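PDB 4ZAD: ferulic acid decarboxylase 1, which probably catalyses the reversible decarboxylation of aromatic acids such as ferulic, p-coumaric and cinnamic acid to their vinyl derivatives, using prenylated FMN and manganese. Local coordinates for residues A37-A42 / L71-G76; G417-I422 / T433-P438; P296-T301 / A457-L462. One frame throughout, in Å; residues are numbered along the deposited sequence.

Contact 1: A37-A42 / L71-G76; sequences AITRKA and LGCPGG
This is a small, buried packing contact in the N-terminal part of the chain, where the thiol of C73 rests against one side of helix 34-45 between T39 and A42. The sulfur touches one turn of the helix at several points. C73 SG lies 3.6 Å from A42 CB and 3.5 Å from the backbone O of T39. T39 CB is a little further from C73 SG, at 4.0 Å. No hydrogen bond joins the two segments.

Helix 34-45 connects the parallel neighbouring strands 22-25 and 49-52, a beta-alpha-beta crossover. Segment 71-76 runs out of strand 69-71 of the same mixed sheet. C73 also packs on P50 of strand 49-52.

G72 lets the chain come close: its CA sits 3.8 Å from T39 CG2. The methyl is anti to the carbonyl carbon of T39. The same rotation (chi1 52°) turns T39 OG1 back to its own helix, where it bonds to the carbonyls of V35 and G36.

C73 has left-handed backbone angles and begins a type I turn, with G76 N 3.1 Å from C73 O. R86 bonds to the same oxygen. I38 of the helix packs on I504 of the second subunit.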
loop_
_atom_site.group_PDB
_atom_site.type_symbol
_atom_site.label_atom_id
_atom_site.label_comp_id
_atom_site.label_asym_id
_atom_site.label_seq_id
_atom_site.Cartn_x
_atom_site.Cartn_y
_atom_site.Cartn_z
ATOM N N ALA A 37 12.611 15.394 15.704
ATOM C CA ALA A 37 13.192 15.137 14.377
ATOM C C ALA A 37 14.010 13.882 14.447
ATOM O O ALA A 37 13.871 13.022 13.587
ATOM C CB ALA A 37 14.051 16.270 13.891
ATOM N N ILE A 38 14.871 13.760 15.450
ATOM C CA ILE A 38 15.781 12.609 15.485
ATOM C C ILE A 38 14.932 11.312 15.519
ATOM O O ILE A 38 14.952 10.495 14.565
ATOM C CB ILE A 38 16.800 12.706 16.656
ATOM C CG1 ILE A 38 17.766 13.897 16.457
ATOM C CG2 ILE A 38 17.628 11.496 16.754
ATOM C CD1 ILE A 38 18.265 14.429 17.727
ATOM N N THR A 39 14.112 11.186 16.565
ATOM C CA THR A 39 13.292 10.022 16.744
ATOM C C THR A 39 12.565 9.689 15.451
ATOM O O THR A 39 12.543 8.521 15.035
ATOM C CB THR A 39 12.311 10.145 17.979
ATOM O OG1 THR A 39 11.549 11.340 17.912
ATOM C CG2 THR A 39 13.082 10.123 19.297
ATOM N N ARG A 40 11.981 10.689 14.807
ATOM C CA ARG A 40 11.321 10.487 13.529
ATOM C C ARG A 40 12.187 9.873 12.438
ATOM O O ARG A 40 11.711 9.047 11.674
ATOM C CB ARG A 40 10.776 11.802 12.999
ATOM C CG ARG A 40 9.342 12.018 13.430
ATOM C CD ARG A 40 8.512 11.018 12.715
ATOM N NE ARG A 40 7.621 10.284 13.584
ATOM C CZ ARG A 40 6.896 9.252 13.166
ATOM N NH1 ARG A 40 6.985 8.853 11.906
ATOM N NH2 ARG A 40 6.075 8.633 13.999
ATOM N N LYS A 41 13.431 10.322 12.333
ATOM C CA LYS A 41 14.329 9.807 11.344
ATOM C C LYS A 41 14.717 8.355 11.741
ATOM O O LYS A 41 14.775 7.473 10.880
ATOM C CB LYS A 41 15.525 10.745 11.202
ATOM C CG LYS A 41 16.462 10.377 10.070
ATOM C CD LYS A 41 17.294 11.557 9.515
ATOM C CE LYS A 41 17.940 11.149 8.124
ATOM N NZ LYS A 41 19.009 12.068 7.501
ATOM N N ALA A 42 14.904 8.108 13.040
ATOM C CA ALA A 42 15.036 6.753 13.589
ATOM C C ALA A 42 13.864 5.778 13.211
ATOM O O ALA A 42 14.096 4.677 12.733
ATOM C CB ALA A 42 15.186 6.827 15.105
ATOM N N LEU A 71 14.863 8.242 26.310
ATOM C CA LEU A 71 14.970 7.124 25.360
ATOM C C LEU A 71 13.872 7.341 24.351
ATOM O O LEU A 71 12.731 7.579 24.733
ATOM C CB LEU A 71 14.755 5.772 26.038
ATOM C CG LEU A 71 14.816 4.572 25.096
ATOM C CD1 LEU A 71 16.158 4.516 24.398
ATOM C CD2 LEU A 71 14.540 3.269 25.817
ATOM N N GLY A 72 14.200 7.249 23.067
ATOM C CA GLY A 72 13.202 7.394 22.008
ATOM C C GLY A 72 12.986 6.136 21.163
ATOM O O GLY A 72 13.810 5.252 21.130
ATOM N N CYS A 73 11.869 6.046 20.472
ATOM C CA CYS A 73 11.625 4.878 19.638
ATOM C C CYS A 73 11.607 3.530 20.341
ATOM O O CYS A 73 12.032 2.552 19.747
ATOM C CB CYS A 73 12.688 4.799 18.554
ATOM S SG CYS A 73 12.653 6.190 17.595
ATOM N N PRO A 74 11.096 3.469 21.590
ATOM C CA PRO A 74 11.131 2.217 22.342
ATOM C C PRO A 74 10.366 1.092 21.664
ATOM O O PRO A 74 10.698 -0.088 21.866
ATOM C CB PRO A 74 10.482 2.589 23.671
ATOM C CG PRO A 74 9.584 3.760 23.327
ATOM C CD PRO A 74 10.326 4.509 22.291
ATOM N N GLY A 75 9.368 1.464 20.862
ATOM C CA GLY A 75 8.529 0.514 20.161
ATOM C C GLY A 75 8.630 0.694 18.668
ATOM O O GLY A 75 7.747 0.261 17.923
ATOM N N GLY A 76 9.680 1.352 18.205
ATOM C CA GLY A 76 9.809 1.608 16.779
ATOM C C GLY A 76 10.382 0.367 16.143
ATOM O O GLY A 76 10.887 -0.485 16.847
#

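Contact 2: G417-I422 / T433-P438; sequences GDDIDI and TTRHTP
R435 reaches D419 through an end-on, two-pronged salt bridge, which ties the end of helix 425-434 to the turn that follows strand 412-417. Both lie in the C-terminal domain of the UbiD family, whose mixed sheet includes that strand.

R435 buries the most surface here. It is the first residue past the helix to leave helical backbone angles. Its side chain is extended from CG to NE and reaches across to the turn with its guanidinium end. The two side chains approach from opposite directions. The carboxylate and guanidinium planes are only 6° apart. Each main bond lies in the guanidinium plane and uses the syn lone pair of its oxygen. R435 NH2 is 2.7 Å from D419 OD2, with an angle of 164° at the hydrogen. R435 NH1 is 3.0 Å from D419 OD1, with 169°.

D419 is the third residue of a type I turn from G417 to I420. Its CG stands between the backbone N and the carbonyl carbon, which swings the carboxylate toward the arginine.

R435 has further partners. NE bonds to the hydroxyl of Y293 of the second subunit, and W430 makes a cation-pi contact with the guanidinium. Opposing charge and these bonds probably offset the cost of burying the arginine.

The CD1 methyl of I420 lies against the guanidinium from an oblique direction, 3.9 Å from R435 NH2. A weak, bent third bond runs 3.2 Å from R435 NH1 to D419 OD2.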
loop_
_atom_site.group_PDB
_atom_site.type_symbol
_atom_site.label_atom_id
_atom_site.label_comp_id
_atom_site.label_asym_id
_atom_site.label_seq_id
_atom_site.Cartn_x
_atom_site.Cartn_y
_atom_site.Cartn_z
ATOM N N GLY A 417 -9.610 -14.070 2.080
ATOM C CA GLY A 417 -9.379 -15.505 2.168
ATOM C C GLY A 417 -7.954 -15.812 2.563
ATOM O O GLY A 417 -7.104 -14.920 2.627
ATOM N N ASP A 418 -7.689 -17.087 2.799
ATOM C CA ASP A 418 -6.553 -17.513 3.592
ATOM C C ASP A 418 -5.300 -17.730 2.754
ATOM O O ASP A 418 -4.366 -18.343 3.230
ATOM C CB ASP A 418 -6.923 -18.815 4.351
ATOM C CG ASP A 418 -7.246 -19.973 3.391
ATOM O OD1 ASP A 418 -6.282 -20.600 2.902
ATOM O OD2 ASP A 418 -8.436 -20.175 3.046
ATOM N N ASP A 419 -5.281 -17.237 1.514
ATOM C CA ASP A 419 -4.069 -17.264 0.648
ATOM C C ASP A 419 -3.176 -16.029 0.925
ATOM O O ASP A 419 -2.023 -15.962 0.507
ATOM C CB ASP A 419 -4.477 -17.305 -0.839
ATOM C CG ASP A 419 -5.328 -16.086 -1.254
ATOM O OD1 ASP A 419 -6.374 -15.815 -0.572
ATOM O OD2 ASP A 419 -4.942 -15.402 -2.264
ATOM N N ILE A 420 -3.747 -15.062 1.634
ATOM C CA ILE A 420 -3.095 -13.787 1.871
ATOM C C ILE A 420 -2.511 -13.764 3.279
ATOM O O ILE A 420 -3.263 -13.895 4.273
ATOM C CB ILE A 420 -4.115 -12.611 1.742
ATOM C CG1 ILE A 420 -4.713 -12.577 0.348
ATOM C CG2 ILE A 420 -3.475 -11.296 2.058
ATOM C CD1 ILE A 420 -3.740 -12.469 -0.683
ATOM N N ASP A 421 -1.193 -13.602 3.367
ATOM C CA ASP A 421 -0.533 -13.332 4.655
ATOM C C ASP A 421 -0.855 -11.870 4.949
ATOM O O ASP A 421 -0.300 -10.966 4.341
ATOM C CB ASP A 421 0.971 -13.644 4.570
ATOM C CG ASP A 421 1.784 -13.162 5.789
ATOM O OD1 ASP A 421 1.205 -12.700 6.784
ATOM O OD2 ASP A 421 3.054 -13.234 5.730
ATOM N N ILE A 422 -1.817 -11.655 5.839
ATOM C CA ILE A 422 -2.296 -10.310 6.119
ATOM C C ILE A 422 -1.222 -9.400 6.726
ATOM O O ILE A 422 -1.419 -8.199 6.781
ATOM C CB ILE A 422 -3.575 -10.275 7.009
ATOM C CG1 ILE A 422 -3.323 -10.948 8.373
ATOM C CG2 ILE A 422 -4.741 -10.858 6.250
ATOM C CD1 ILE A 422 -4.505 -10.929 9.323
ATOM N N THR A 433 -7.575 -4.315 -3.574
ATOM C CA THR A 433 -7.915 -3.582 -4.775
ATOM C C THR A 433 -8.503 -4.526 -5.820
ATOM O O THR A 433 -9.373 -4.126 -6.574
ATOM C CB THR A 433 -6.708 -2.821 -5.301
ATOM O OG1 THR A 433 -5.643 -3.720 -5.500
ATOM C CG2 THR A 433 -6.236 -1.838 -4.268
ATOM N N THR A 434 -8.071 -5.783 -5.839
ATOM C CA THR A 434 -8.516 -6.726 -6.863
ATOM C C THR A 434 -9.701 -7.597 -6.474
ATOM O O THR A 434 -10.266 -8.236 -7.339
ATOM C CB THR A 434 -7.331 -7.646 -7.385
ATOM O OG1 THR A 434 -6.766 -8.443 -6.322
ATOM C CG2 THR A 434 -6.260 -6.810 -7.986
ATOM N N ARG A 435 -10.090 -7.641 -5.199
ATOM C CA ARG A 435 -11.197 -8.522 -4.778
ATOM C C ARG A 435 -12.501 -7.863 -4.257
ATOM O O ARG A 435 -13.365 -8.561 -3.787
ATOM C CB ARG A 435 -10.688 -9.513 -3.730
ATOM C CG ARG A 435 -9.437 -10.235 -4.174
ATOM C CD ARG A 435 -9.077 -11.463 -3.316
ATOM N NE ARG A 435 -7.802 -11.993 -3.766
ATOM C CZ ARG A 435 -7.126 -12.965 -3.187
ATOM N NH1 ARG A 435 -7.627 -13.589 -2.130
ATOM N NH2 ARG A 435 -5.958 -13.361 -3.716
ATOM N N HIS A 436 -12.659 -6.547 -4.317
ATOM C CA HIS A 436 -13.914 -5.942 -3.837
ATOM C C HIS A 436 -14.351 -4.872 -4.795
ATOM O O HIS A 436 -13.553 -4.022 -5.183
ATOM C CB HIS A 436 -13.765 -5.349 -2.416
ATOM C CG HIS A 436 -13.456 -3.886 -2.385
ATOM N ND1 HIS A 436 -12.173 -3.397 -2.319
ATOM C CD2 HIS A 436 -14.266 -2.798 -2.402
ATOM C CE1 HIS A 436 -12.200 -2.072 -2.286
ATOM N NE2 HIS A 436 -13.464 -1.682 -2.339
ATOM N N THR A 437 -15.620 -4.918 -5.176
ATOM C CA THR A 437 -16.240 -3.844 -5.948
ATOM C C THR A 437 -16.330 -2.567 -5.138
ATOM O O THR A 437 -16.972 -2.535 -4.122
ATOM C CB THR A 437 -17.657 -4.219 -6.352
ATOM O OG1 THR A 437 -17.604 -5.378 -7.164
ATOM C CG2 THR A 437 -18.300 -3.110 -7.154
ATOM N N PRO A 438 -15.719 -1.490 -5.615
ATOM C CA PRO A 438 -15.918 -0.251 -4.866
ATOM C C PRO A 438 -17.360 0.021 -4.513
ATOM O O PRO A 438 -18.246 -0.098 -5.355
ATOM C CB PRO A 438 -15.386 0.816 -5.817
ATOM C CG PRO A 438 -14.271 0.117 -6.527
ATOM C CD PRO A 438 -14.789 -1.303 -6.735
#

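Contact 3: P296-T301 / A457-L462; sequences PKDHHT and ASQGPL
D298 and Q459 point their polar ends at each other across the surface between two parts of the chain. The side chains meet at a slant, yet the carboxylate and amide planes are only 26° apart. D298 OD2 comes 3.3 Å from the atom modelled as Q459 OE1. The O and N of the Q459 amide may be interchanged, so the atom facing D298 is not settled.

The two side chains reach this point differently. D298 directs its CB at the other segment. Its CG lies beside the backbone N, anti to the carbonyl carbon. Q459 starts off to one side, and a bend at chi2 (-43°) brings its amide round to the carboxylate. Q459 also packs on F295 of its own chain and on F477 of the second subunit.

S458, in helix 455-458, stands near the pair. Its OG is 4.4 Å from D298 OD2 and makes a weak hydrogen bond to the carbonyl of P455.

Next to D298, H299 ND1 bonds to K297 O at 3.0 Å, with an angle of 153° at the hydrogen. The donor approaches from above the carbonyl plane.

Strand 300-312 follows. There H300 packs on R179, a residue that binds prenylated FMN. The side chain of S458 is about 9 Å from that of E289, the predicted proton donor. The contact joins the Rift-related and C-terminal parts of the chain, consistent with the interdomain cleft where UbiD-type enzymes hold their active site.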
loop_
_atom_site.group_PDB
_atom_site.type_symbol
_atom_site.label_atom_id
_atom_site.label_comp_id
_atom_site.label_asym_id
_atom_site.label_seq_id
_atom_site.Cartn_x
_atom_site.Cartn_y
_atom_site.Cartn_z
ATOM N N PRO A 296 -2.818 22.507 13.694
ATOM C CA PRO A 296 -2.399 23.387 14.770
ATOM C C PRO A 296 -3.492 24.288 15.310
ATOM O O PRO A 296 -3.339 24.798 16.408
ATOM C CB PRO A 296 -1.273 24.238 14.131
ATOM C CG PRO A 296 -0.968 23.614 12.879
ATOM C CD PRO A 296 -2.234 22.949 12.427
ATOM N N LYS A 297 -4.559 24.490 14.545
ATOM C CA LYS A 297 -5.655 25.346 14.983
ATOM C C LYS A 297 -6.743 24.586 15.739
ATOM O O LYS A 297 -7.587 25.216 16.376
ATOM C CB LYS A 297 -6.242 26.122 13.793
ATOM C CG LYS A 297 -5.434 27.404 13.438
ATOM C CD LYS A 297 -5.756 27.924 12.024
ATOM N N ASP A 298 -6.721 23.246 15.681
ATOM C CA ASP A 298 -7.632 22.420 16.490
ATOM C C ASP A 298 -7.380 22.589 17.990
ATOM O O ASP A 298 -6.322 22.219 18.495
ATOM C CB ASP A 298 -7.491 20.946 16.145
ATOM C CG ASP A 298 -8.145 20.583 14.836
ATOM O OD1 ASP A 298 -8.597 21.484 14.095
ATOM O OD2 ASP A 298 -8.205 19.369 14.558
ATOM N N HIS A 299 -8.368 23.141 18.690
ATOM C CA HIS A 299 -8.294 23.356 20.146
ATOM C C HIS A 299 -9.511 22.753 20.827
ATOM O O HIS A 299 -10.628 22.748 20.274
ATOM C CB HIS A 299 -8.214 24.863 20.464
ATOM C CG HIS A 299 -6.846 25.437 20.254
ATOM N ND1 HIS A 299 -6.413 25.919 19.032
ATOM C CD2 HIS A 299 -5.790 25.548 21.099
ATOM C CE1 HIS A 299 -5.157 26.321 19.138
ATOM N NE2 HIS A 299 -4.752 26.104 20.381
ATOM N N HIS A 300 -9.272 22.227 22.022
ATOM C CA HIS A 300 -10.342 21.758 22.884
ATOM C C HIS A 300 -9.860 21.703 24.316
ATOM O O HIS A 300 -8.654 21.788 24.585
ATOM C CB HIS A 300 -10.925 20.406 22.431
ATOM C CG HIS A 300 -9.963 19.245 22.482
ATOM N ND1 HIS A 300 -8.873 19.191 23.333
ATOM C CD2 HIS A 300 -9.975 18.058 21.819
ATOM C CE1 HIS A 300 -8.243 18.043 23.166
ATOM N NE2 HIS A 300 -8.895 17.336 22.261
ATOM N N THR A 301 -10.825 21.574 25.221
ATOM C CA THR A 301 -10.578 21.604 26.654
ATOM C C THR A 301 -10.563 20.215 27.231
ATOM O O THR A 301 -11.325 19.366 26.775
ATOM C CB THR A 301 -11.691 22.366 27.371
ATOM O OG1 THR A 301 -12.975 21.764 27.086
ATOM C CG2 THR A 301 -11.668 23.810 26.927
ATOM N N ALA A 457 -12.683 12.393 10.038
ATOM C CA ALA A 457 -13.699 12.797 11.025
ATOM C C ALA A 457 -13.385 14.150 11.688
ATOM O O ALA A 457 -14.271 14.983 11.817
ATOM C CB ALA A 457 -13.916 11.714 12.084
ATOM N N SER A 458 -12.143 14.392 12.090
ATOM C CA SER A 458 -11.855 15.591 12.874
ATOM C C SER A 458 -12.010 16.857 12.050
ATOM O O SER A 458 -12.386 17.909 12.595
ATOM C CB SER A 458 -10.468 15.525 13.502
ATOM O OG SER A 458 -9.437 15.618 12.537
ATOM N N GLN A 459 -11.703 16.747 10.748
ATOM C CA GLN A 459 -11.811 17.843 9.774
ATOM C C GLN A 459 -13.134 17.838 9.006
ATOM O O GLN A 459 -13.383 18.750 8.214
ATOM C CB GLN A 459 -10.685 17.738 8.744
ATOM C CG GLN A 459 -9.292 17.689 9.309
ATOM C CD GLN A 459 -9.079 18.677 10.420
ATOM O OE1 GLN A 459 -9.071 18.291 11.581
ATOM N NE2 GLN A 459 -8.950 19.955 10.086
ATOM N N GLY A 460 -13.959 16.807 9.222
ATOM C CA GLY A 460 -15.253 16.635 8.517
ATOM C C GLY A 460 -16.492 16.802 9.382
ATOM O O GLY A 460 -16.408 17.312 10.485
ATOM N N PRO A 461 -17.660 16.378 8.868
ATOM C CA PRO A 461 -18.922 16.421 9.617
ATOM C C PRO A 461 -19.088 15.373 10.740
ATOM O O PRO A 461 -19.908 15.584 11.632
ATOM C CB PRO A 461 -19.975 16.182 8.529
ATOM C CG PRO A 461 -19.304 15.350 7.525
ATOM C CD PRO A 461 -17.871 15.865 7.497
ATOM N N LEU A 462 -18.340 14.263 10.686
ATOM C CA LEU A 462 -18.422 13.173 11.679
ATOM C C LEU A 462 -18.101 13.624 13.091
ATOM O O LEU A 462 -18.450 12.911 14.037
ATOM C CB LEU A 462 -17.482 11.998 11.317
ATOM C CG LEU A 462 -17.808 11.032 10.161
ATOM C CD1 LEU A 462 -16.830 9.891 10.113
ATOM C CD2 LEU A 462 -19.227 10.483 10.268
#

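How the contacts relate
The three contacts are well separated. Centres of contacts 1 and 2 are 33 Å apart, as are those of contacts 2 and 3; contacts 1 and 3 are 27 Å apart. None touches another. Contact 1 comes first along the chain. It belongs to helix 34-45 and the four-strand mixed sheet of the N-terminal part. Contact 3 joins residues far apart in sequence, from the Rift-related part to the C-terminal part, near the flavin. Contact 2 falls between its two segments. It joins the end of helix 425-434 to the turn after strand 412-417 of the five-strand mixed sheet. All three also reach the second subunit, so each lies close to the dimer interface.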